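Local coordinates for protein Fe(2+) transporter FeoB (Methanocaldococcus jannaschii, PDB 2WJI) that binds GDP and GTP through its N-terminal G domain and is probably the transporter of a GTP-driven Fe(2+) uptake system, at residues I9-V14 and E95-L100; G15-F20 and V54-G59; V85-D90 and L111-N116. All blocks are in the same frame, centred on the assembly; numbering follows the deposited sequence.

Contact 1. Residues I9-V14 and E95-L100; sequences IGNPNV and ERNLYL. With GNP (phosphoaminophosphonic acid-guanylate ester), chain C.
L100 reaches from helix 94-106 into the start of the loop 9-14 and sets one methyl against glycine: CD2 lies 3.6 Å from G10 CA, and the same methyl comes to 4.4 Å from I9 CG1. With CG swung opposite the backbone N (chi1 169°), the isobutyl group leans away from its own helix towards these two residues. This is the close, apolar end of the contact. A CB on G10 would be crowded by V14 CG2, so the lack of a side chain suits the tight fold of the loop. One turn back along the helix a water links the two segments, accepting from N11 N at 2.7 Å and lying 2.9 Å from N97 OD1, to which it probably donates. A methyl packs against the same carboxamide oxygen, V14 CG1 at 3.4 Å from N97 OD1. That oxygen is already gripped by the backbone N of D90, which helps fix the rotation of the group. The loop is the P-loop, or Walker A motif, that follows strand 3-9. Its far side is turned to the nucleotide, where N13 N donates to O2G of GNP over 3.1 Å at 152°. The helix thus backs the loop from the side away from the phosphates. Packing is looser towards R96. The N11 side chain projects towards R96 and N97, and its end lies near the plane of the R96 guanidinium, at the edge. R96 itself is exposed and lies at the margin of the contact, its outer end towards solvent.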
# COMPACT_ATOMS: atom_id res chain seq x y z
N ILE A 9 -3.06 0.12 2.80
CA ILE A 9 -3.72 -0.96 3.53
C ILE A 9 -2.95 -2.23 3.31
O ILE A 9 -2.34 -2.42 2.25
CB ILE A 9 -5.19 -1.13 3.10
CG1 ILE A 9 -5.96 -1.97 4.14
CG2 ILE A 9 -5.28 -1.77 1.72
CD1 ILE A 9 -7.45 -2.07 3.86
N GLY A 10 -2.93 -3.09 4.32
CA GLY A 10 -2.19 -4.34 4.26
C GLY A 10 -2.13 -5.08 5.59
O GLY A 10 -2.47 -4.53 6.64
N ASN A 11 -1.68 -6.33 5.55
CA ASN A 11 -1.49 -7.15 6.76
C ASN A 11 -0.61 -6.48 7.82
O ASN A 11 0.25 -5.66 7.50
CB ASN A 11 -0.84 -8.48 6.38
CG ASN A 11 -1.76 -9.37 5.57
OD1 ASN A 11 -2.93 -9.04 5.34
ND2 ASN A 11 -1.23 -10.51 5.12
N PRO A 12 -0.84 -6.82 9.09
CA PRO A 12 0.13 -6.41 10.12
C PRO A 12 1.58 -6.68 9.69
O PRO A 12 1.88 -7.72 9.10
CB PRO A 12 -0.22 -7.32 11.30
CG PRO A 12 -1.69 -7.56 11.15
CD PRO A 12 -1.98 -7.55 9.66
N ASN A 13 2.45 -5.72 9.98
CA ASN A 13 3.89 -5.94 9.86
C ASN A 13 4.46 -5.93 8.44
O ASN A 13 5.62 -6.31 8.25
CB ASN A 13 4.27 -7.25 10.57
CG ASN A 13 5.71 -7.27 11.02
OD1 ASN A 13 6.18 -6.33 11.67
ND2 ASN A 13 6.43 -8.34 10.68
N VAL A 14 3.68 -5.51 7.45
CA VAL A 14 4.16 -5.54 6.06
C VAL A 14 5.05 -4.36 5.68
O VAL A 14 5.75 -4.42 4.66
CB VAL A 14 3.03 -5.66 5.01
CG1 VAL A 14 2.30 -6.98 5.19
CG2 VAL A 14 2.06 -4.46 5.11
N GLU A 95 0.93 -15.59 -0.38
CA GLU A 95 -0.35 -16.28 -0.26
C GLU A 95 -1.19 -15.71 0.87
O GLU A 95 -2.38 -15.44 0.69
CB GLU A 95 -0.16 -17.79 -0.07
CG GLU A 95 -1.48 -18.57 -0.08
CD GLU A 95 -1.29 -20.08 0.03
OE1 GLU A 95 -0.31 -20.54 0.67
OE2 GLU A 95 -2.13 -20.82 -0.53
N ARG A 96 -0.58 -15.51 2.03
CA ARG A 96 -1.26 -14.91 3.17
C ARG A 96 -1.85 -13.53 2.88
O ARG A 96 -2.96 -13.21 3.30
CB ARG A 96 -0.32 -14.80 4.36
CG ARG A 96 -0.94 -14.07 5.54
CD ARG A 96 -0.00 -14.02 6.72
NE ARG A 96 0.99 -12.96 6.60
CZ ARG A 96 2.23 -13.06 7.08
NH1 ARG A 96 2.60 -14.18 7.68
NH2 ARG A 96 3.09 -12.06 6.94
N ASN A 97 -1.08 -12.70 2.18
CA ASN A 97 -1.46 -11.31 1.91
C ASN A 97 -2.56 -11.21 0.86
O ASN A 97 -3.46 -10.35 0.94
CB ASN A 97 -0.23 -10.50 1.45
CG ASN A 97 0.82 -10.34 2.54
OD1 ASN A 97 1.30 -9.23 2.79
ND2 ASN A 97 1.18 -11.43 3.20
N LEU A 98 -2.49 -12.08 -0.14
CA LEU A 98 -3.41 -12.04 -1.26
C LEU A 98 -4.87 -12.28 -0.87
O LEU A 98 -5.78 -12.03 -1.66
CB LEU A 98 -2.98 -13.02 -2.35
CG LEU A 98 -1.74 -12.56 -3.13
CD1 LEU A 98 -1.37 -13.59 -4.18
CD2 LEU A 98 -1.97 -11.20 -3.77
N TYR A 99 -5.10 -12.74 0.36
CA TYR A 99 -6.46 -12.90 0.85
C TYR A 99 -7.15 -11.54 0.95
O TYR A 99 -8.27 -11.35 0.45
CB TYR A 99 -6.46 -13.60 2.20
CG TYR A 99 -7.83 -14.13 2.58
CD1 TYR A 99 -8.33 -15.27 1.99
CD2 TYR A 99 -8.61 -13.47 3.53
CE1 TYR A 99 -9.58 -15.76 2.33
CE2 TYR A 99 -9.85 -13.96 3.88
CZ TYR A 99 -10.34 -15.10 3.27
OH TYR A 99 -11.58 -15.59 3.62
N LEU A 100 -6.48 -10.61 1.62
CA LEU A 100 -6.98 -9.25 1.73
C LEU A 100 -7.10 -8.64 0.34
O LEU A 100 -8.09 -7.98 0.02
CB LEU A 100 -6.03 -8.40 2.59
CG LEU A 100 -6.27 -6.89 2.60
CD1 LEU A 100 -7.65 -6.57 3.15
CD2 LEU A 100 -5.18 -6.19 3.41
PG GNP C . 1.63 -2.59 11.74
O1G GNP C . 1.19 -1.16 11.70
O2G GNP C . 0.63 -3.55 11.12
O3G GNP C . 1.85 -2.81 13.22
N3B GNP C . 3.04 -2.77 11.00
PB GNP C . 3.55 -2.04 9.67
O1B GNP C . 2.83 -2.59 8.50
O2B GNP C . 3.43 -0.60 9.86
O3A GNP C . 5.04 -2.37 9.48
PA GNP C . 6.25 -1.46 9.77
O1A GNP C . 6.45 -0.52 8.64
O2A GNP C . 6.17 -0.85 11.12
O5' GNP C . 7.48 -2.42 9.76
C5' GNP C . 7.33 -3.77 10.20
C4' GNP C . 8.68 -4.46 10.22
O4' GNP C . 9.08 -4.83 8.87
C3' GNP C . 9.82 -3.62 10.79
O3' GNP C . 10.74 -4.47 11.47
C2' GNP C . 10.46 -3.05 9.55
O2' GNP C . 11.83 -2.76 9.74
C1' GNP C . 10.33 -4.24 8.60
N9 GNP C . 10.40 -3.81 7.21
C8 GNP C . 9.69 -2.79 6.63
N7 GNP C . 9.98 -2.63 5.36
C5 GNP C . 10.94 -3.61 5.10
C6 GNP C . 11.63 -3.93 3.90
O6 GNP C . 11.52 -3.38 2.79
N1 GNP C . 12.52 -4.99 4.07
C2 GNP C . 12.72 -5.66 5.25
N2 GNP C . 13.63 -6.66 5.22
N3 GNP C . 12.08 -5.37 6.38
C4 GNP C . 11.21 -4.34 6.23
O HOH W 1 -0.79 -7.25 3.15

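Contact 2. Residues G15-F20 and V54-G59; sequences GKSTIF and VVDLPG. With MG (magnesium ion), chain D; GNP (phosphoaminophosphonic acid-guanylate ester), chain C.
Helix 16-20 runs nearly antiparallel to strand 54-56, their axes 9.4 Å apart at closest and 159° between their directions, and the CA atoms of F20 and D56 are nearest across the gap. K16 crosses D56 at about a right angle, its CB 3.4 Å from D56 OD1. The lysine chain then bends twice, at chi3 (-62°) and chi4 (-61°), and its outer methylenes pass L57 O and G59 CA. This curl brings NZ between two phosphates of GNP, where it donates to O1B and O2G, each 2.8 Å from NZ, and to N11 O of the loop before. G59 lies so close that a CB on it would clash with O2G. Farther along the helix, F20 and V54 slide past each other in opposite directions, with F20 CD1 3.7 Å from V54 CG1, while V54 O meets the ring at its edge, in plane, 3.6 Å from F20 CE1. The magnesium ion has six ligands: S17 OG at 2.4 Å, O1G and O2B of GNP, and three waters. D56 is not among them; its OD2 instead accepts from one of those waters at 2.6 Å. D56 to G59 form the DxxG (G3) motif of the GTPase family, and the P-loop supplies K16 and S17 from the facing side. The chemistry implies a division of labour: K16 NZ probably offsets phosphate charge directly, while D56, a second-shell carboxylate, probably helps orient a metal-bound water, linking the end of the strand to the magnesium site through that water.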
# COMPACT_ATOMS: atom_id res chain seq x y z
N GLY A 15 5.05 -3.31 6.49
CA GLY A 15 5.84 -2.12 6.19
C GLY A 15 4.98 -0.91 5.87
O GLY A 15 5.40 -0.01 5.13
N LYS A 16 3.78 -0.86 6.41
CA LYS A 16 2.92 0.28 6.14
C LYS A 16 3.53 1.58 6.66
O LYS A 16 3.62 2.55 5.92
CB LYS A 16 1.51 0.07 6.71
CG LYS A 16 0.74 -1.07 6.06
CD LYS A 16 -0.68 -1.21 6.65
CE LYS A 16 -0.65 -1.53 8.15
NZ LYS A 16 0.02 -2.83 8.44
N SER A 17 3.94 1.59 7.93
CA SER A 17 4.51 2.80 8.52
C SER A 17 5.82 3.21 7.84
O SER A 17 6.05 4.39 7.60
CB SER A 17 4.75 2.62 10.02
OG SER A 17 3.54 2.65 10.73
N THR A 18 6.66 2.22 7.54
CA THR A 18 7.93 2.45 6.86
C THR A 18 7.70 3.16 5.52
O THR A 18 8.39 4.13 5.18
CB THR A 18 8.68 1.12 6.61
OG1 THR A 18 8.95 0.48 7.86
CG2 THR A 18 10.01 1.36 5.89
N ILE A 19 6.71 2.69 4.78
CA ILE A 19 6.36 3.31 3.51
C ILE A 19 5.70 4.67 3.70
O ILE A 19 6.01 5.61 2.97
CB ILE A 19 5.50 2.36 2.64
CG1 ILE A 19 6.39 1.24 2.10
CG2 ILE A 19 4.81 3.13 1.52
CD1 ILE A 19 5.64 0.01 1.62
N PHE A 20 4.82 4.79 4.69
CA PHE A 20 4.20 6.07 5.01
C PHE A 20 5.25 7.15 5.31
O PHE A 20 5.22 8.23 4.71
CB PHE A 20 3.21 5.93 6.17
CG PHE A 20 2.49 7.20 6.52
CD1 PHE A 20 1.33 7.56 5.84
CD2 PHE A 20 2.96 8.03 7.52
CE1 PHE A 20 0.66 8.73 6.17
CE2 PHE A 20 2.29 9.20 7.85
CZ PHE A 20 1.14 9.55 7.17
N VAL A 54 -2.16 11.11 1.99
CA VAL A 54 -2.00 9.70 2.33
C VAL A 54 -2.56 9.40 3.71
O VAL A 54 -2.30 10.13 4.68
CB VAL A 54 -0.52 9.28 2.28
CG1 VAL A 54 -0.38 7.78 2.52
CG2 VAL A 54 0.12 9.67 0.95
N VAL A 55 -3.34 8.33 3.80
CA VAL A 55 -3.82 7.83 5.08
C VAL A 55 -3.38 6.38 5.27
O VAL A 55 -3.51 5.56 4.35
CB VAL A 55 -5.35 7.94 5.21
CG1 VAL A 55 -6.03 7.11 4.15
CG2 VAL A 55 -5.80 7.50 6.59
N ASP A 56 -2.85 6.09 6.45
CA ASP A 56 -2.33 4.77 6.78
C ASP A 56 -3.40 4.06 7.60
O ASP A 56 -3.67 4.44 8.74
CB ASP A 56 -1.05 4.92 7.60
CG ASP A 56 -0.24 3.62 7.70
OD1 ASP A 56 -0.70 2.58 7.18
OD2 ASP A 56 0.85 3.65 8.31
N LEU A 57 -4.04 3.06 7.00
CA LEU A 57 -5.12 2.33 7.65
C LEU A 57 -4.57 1.22 8.53
O LEU A 57 -3.49 0.67 8.27
CB LEU A 57 -6.10 1.75 6.62
CG LEU A 57 -6.86 2.76 5.75
CD1 LEU A 57 -7.60 2.06 4.61
CD2 LEU A 57 -7.84 3.59 6.58
N PRO A 58 -5.32 0.89 9.60
CA PRO A 58 -4.92 -0.15 10.55
C PRO A 58 -4.67 -1.47 9.84
O PRO A 58 -5.41 -1.83 8.91
CB PRO A 58 -6.14 -0.28 11.47
CG PRO A 58 -6.86 1.03 11.35
CD PRO A 58 -6.62 1.49 9.94
N GLY A 59 -3.63 -2.18 10.26
CA GLY A 59 -3.29 -3.47 9.69
C GLY A 59 -4.42 -4.47 9.83
O GLY A 59 -4.98 -4.65 10.92
MG MG D . 2.42 0.63 11.32
PG GNP C . 1.63 -2.59 11.74
O1G GNP C . 1.19 -1.16 11.70
O2G GNP C . 0.63 -3.55 11.12
O3G GNP C . 1.85 -2.81 13.22
N3B GNP C . 3.04 -2.77 11.00
PB GNP C . 3.55 -2.04 9.67
O1B GNP C . 2.83 -2.59 8.50
O2B GNP C . 3.43 -0.60 9.86
O3A GNP C . 5.04 -2.37 9.48
PA GNP C . 6.25 -1.46 9.77
O1A GNP C . 6.45 -0.52 8.64
O2A GNP C . 6.17 -0.85 11.12
O5' GNP C . 7.48 -2.42 9.76
C5' GNP C . 7.33 -3.77 10.20
C4' GNP C . 8.68 -4.46 10.22
O4' GNP C . 9.08 -4.83 8.87
C3' GNP C . 9.82 -3.62 10.79
O3' GNP C . 10.74 -4.47 11.47
C2' GNP C . 10.46 -3.05 9.55
O2' GNP C . 11.83 -2.76 9.74
C1' GNP C . 10.33 -4.24 8.60
N9 GNP C . 10.40 -3.81 7.21
C8 GNP C . 9.69 -2.79 6.63
N7 GNP C . 9.98 -2.63 5.36
C5 GNP C . 10.94 -3.61 5.10
C6 GNP C . 11.63 -3.93 3.90
O6 GNP C . 11.52 -3.38 2.79
N1 GNP C . 12.52 -4.99 4.07
C2 GNP C . 12.72 -5.66 5.25
N2 GNP C . 13.63 -6.66 5.22
N3 GNP C . 12.08 -5.37 6.38
C4 GNP C . 11.21 -4.34 6.23
O HOH W 2 0.88 1.49 9.80
O HOH W 3 4.41 0.29 12.78
O HOH W 4 1.71 1.81 13.09

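Contact 3. Residues V85-D90 and L111-N116; sequences VVNIVD and LLLALN. With GNP (phosphoaminophosphonic acid-guanylate ester), chain C.
V85-D90 and L111-N116 pair residue for residue as neighbouring parallel strands, the two ends of a beta-alpha-beta crossover through helix 94-106 at the heart of the G-domain sheet. Five backbone hydrogen bonds form the ladder. The straightest, V89 N to A114 O, spans 2.8 Å at 170°. A114 N to N87 O, at 2.9 Å, comes before it, and N116 N to V89 O carries the ladder to its end. Four CA-H...O contacts fill in between, the shortest from I88 CA to A114 O at 3.3 Å.

Among the polar side chains, N116, the asparagine of the NKxD (G4) motif, ends the strand beside the guanine. Its ND2 donates to V14 O of the P-loop and also comes 3.2 Å from N7 of GNP, while OD1 accepts from A146 N. With an alanine here, V14 O and A146 N would probably lose the side chain they share, and the P-loop and the loop carrying A146 could shift relative to each other beside the base.

Apolar contacts divide between two faces. On the face towards helix 16-24, the small A114 lets V86 and I88 close in, with V86 CG1 4.0 Å from A114 CB. On the face towards helix 94-106, L113 lies side by side with N87, pointing the same way, and puts CD1 3.4 Å from N87 CB. V89 meets L113 at about a right angle with CG1. The other V89 methyl, CG2, set between the backbone N and the carbonyl carbon (chi1 -51°), presses on L115 CD1 at 3.4 Å, closer than ordinary van der Waals contact.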
# COMPACT_ATOMS: atom_id res chain seq x y z
N VAL A 85 -6.29 2.84 -3.67
CA VAL A 85 -5.92 2.03 -2.52
C VAL A 85 -4.59 1.38 -2.84
O VAL A 85 -4.48 0.63 -3.82
CB VAL A 85 -6.99 0.97 -2.18
CG1 VAL A 85 -6.49 0.01 -1.11
CG2 VAL A 85 -8.29 1.65 -1.73
N VAL A 86 -3.57 1.69 -2.04
CA VAL A 86 -2.26 1.09 -2.23
C VAL A 86 -2.16 -0.12 -1.29
O VAL A 86 -2.00 0.02 -0.08
CB VAL A 86 -1.11 2.09 -1.95
CG1 VAL A 86 0.23 1.41 -2.10
CG2 VAL A 86 -1.18 3.28 -2.90
N ASN A 87 -2.30 -1.31 -1.87
CA ASN A 87 -2.28 -2.53 -1.08
C ASN A 87 -0.84 -2.99 -0.91
O ASN A 87 -0.19 -3.44 -1.87
CB ASN A 87 -3.15 -3.61 -1.74
CG ASN A 87 -3.19 -4.92 -0.97
OD1 ASN A 87 -2.96 -4.97 0.25
ND2 ASN A 87 -3.50 -5.99 -1.68
N ILE A 88 -0.32 -2.83 0.30
CA ILE A 88 1.06 -3.19 0.59
C ILE A 88 1.11 -4.65 1.00
O ILE A 88 0.39 -5.08 1.90
CB ILE A 88 1.66 -2.31 1.70
CG1 ILE A 88 1.68 -0.85 1.23
CG2 ILE A 88 3.07 -2.80 2.07
CD1 ILE A 88 1.77 0.17 2.34
N VAL A 89 1.95 -5.41 0.31
CA VAL A 89 2.06 -6.84 0.54
C VAL A 89 3.52 -7.25 0.79
O VAL A 89 4.45 -6.64 0.25
CB VAL A 89 1.49 -7.63 -0.66
CG1 VAL A 89 0.08 -7.13 -1.00
CG2 VAL A 89 2.39 -7.52 -1.86
N ASP A 90 3.70 -8.27 1.62
CA ASP A 90 5.03 -8.78 1.95
C ASP A 90 5.43 -9.80 0.90
O ASP A 90 4.76 -10.81 0.72
CB ASP A 90 5.01 -9.41 3.35
CG ASP A 90 6.38 -9.91 3.81
OD1 ASP A 90 7.34 -9.96 3.00
OD2 ASP A 90 6.50 -10.27 5.00
N LEU A 111 -7.12 -0.12 -7.35
CA LEU A 111 -6.08 -0.77 -6.57
C LEU A 111 -4.71 -0.73 -7.22
O LEU A 111 -4.59 -0.73 -8.44
CB LEU A 111 -6.49 -2.22 -6.31
CG LEU A 111 -5.71 -3.01 -5.26
CD1 LEU A 111 -5.87 -2.39 -3.88
CD2 LEU A 111 -6.20 -4.45 -5.26
N LEU A 112 -3.68 -0.68 -6.37
CA LEU A 112 -2.29 -0.72 -6.80
C LEU A 112 -1.51 -1.50 -5.75
O LEU A 112 -1.65 -1.26 -4.55
CB LEU A 112 -1.71 0.69 -6.91
CG LEU A 112 -0.20 0.74 -7.12
CD1 LEU A 112 0.17 -0.02 -8.38
CD2 LEU A 112 0.29 2.19 -7.22
N LEU A 113 -0.68 -2.43 -6.21
CA LEU A 113 0.01 -3.34 -5.31
C LEU A 113 1.46 -2.90 -5.09
O LEU A 113 2.23 -2.79 -6.04
CB LEU A 113 -0.03 -4.75 -5.89
CG LEU A 113 -0.41 -5.87 -4.93
CD1 LEU A 113 -1.64 -5.46 -4.16
CD2 LEU A 113 -0.66 -7.16 -5.69
N ALA A 114 1.80 -2.63 -3.84
CA ALA A 114 3.18 -2.34 -3.46
C ALA A 114 3.76 -3.58 -2.80
O ALA A 114 3.36 -3.97 -1.70
CB ALA A 114 3.24 -1.14 -2.53
N LEU A 115 4.73 -4.19 -3.48
CA LEU A 115 5.30 -5.47 -3.09
C LEU A 115 6.60 -5.21 -2.34
O LEU A 115 7.66 -5.00 -2.94
CB LEU A 115 5.55 -6.31 -4.35
CG LEU A 115 6.07 -7.73 -4.23
CD1 LEU A 115 5.06 -8.64 -3.55
CD2 LEU A 115 6.41 -8.24 -5.61
N ASN A 116 6.49 -5.18 -1.02
CA ASN A 116 7.56 -4.77 -0.13
C ASN A 116 8.46 -5.92 0.33
O ASN A 116 8.16 -7.09 0.11
CB ASN A 116 6.96 -4.05 1.08
CG ASN A 116 7.97 -3.16 1.78
OD1 ASN A 116 8.89 -2.65 1.16
ND2 ASN A 116 7.79 -2.96 3.08
PG GNP C . 1.63 -2.59 11.74
O1G GNP C . 1.19 -1.16 11.70
O2G GNP C . 0.63 -3.55 11.12
O3G GNP C . 1.85 -2.81 13.22
N3B GNP C . 3.04 -2.77 11.00
PB GNP C . 3.55 -2.04 9.67
O1B GNP C . 2.83 -2.59 8.50
O2B GNP C . 3.43 -0.60 9.86
O3A GNP C . 5.04 -2.37 9.48
PA GNP C . 6.25 -1.46 9.77
O1A GNP C . 6.45 -0.52 8.64
O2A GNP C . 6.17 -0.85 11.12
O5' GNP C . 7.48 -2.42 9.76
C5' GNP C . 7.33 -3.77 10.20
C4' GNP C . 8.68 -4.46 10.22
O4' GNP C . 9.08 -4.83 8.87
C3' GNP C . 9.82 -3.62 10.79
O3' GNP C . 10.74 -4.47 11.47
C2' GNP C . 10.46 -3.05 9.55
O2' GNP C . 11.83 -2.76 9.74
C1' GNP C . 10.33 -4.24 8.60
N9 GNP C . 10.40 -3.81 7.21
C8 GNP C . 9.69 -2.79 6.63
N7 GNP C . 9.98 -2.63 5.36
C5 GNP C . 10.94 -3.61 5.10
C6 GNP C . 11.63 -3.93 3.90
O6 GNP C . 11.52 -3.38 2.79
N1 GNP C . 12.52 -4.99 4.07
C2 GNP C . 12.72 -5.66 5.25
N2 GNP C . 13.63 -6.66 5.22
N3 GNP C . 12.08 -5.37 6.38
C4 GNP C . 11.21 -4.34 6.23

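The three contacts sit within one G domain and all touch GNP, their centres 9 to 12 Å apart. The chain enters contacts 1 and 2 one after the other through 9-14 and 15-20, returns to contact 2 at 54-59, and only then reaches 85-90, 95-100 and 111-116, so contact 2 is nested inside contact 1, while contacts 1 and 3 interleave. Contacts 2 and 3 reach the same sheet, and contact 1 leans on it: I9 O lies 2.8 Å from I88 N. Helix 94-106 links the strands of contact 3 and backs the loop of contact 1. The elements facing phosphates, magnesium ion and base thus belong to one connected core.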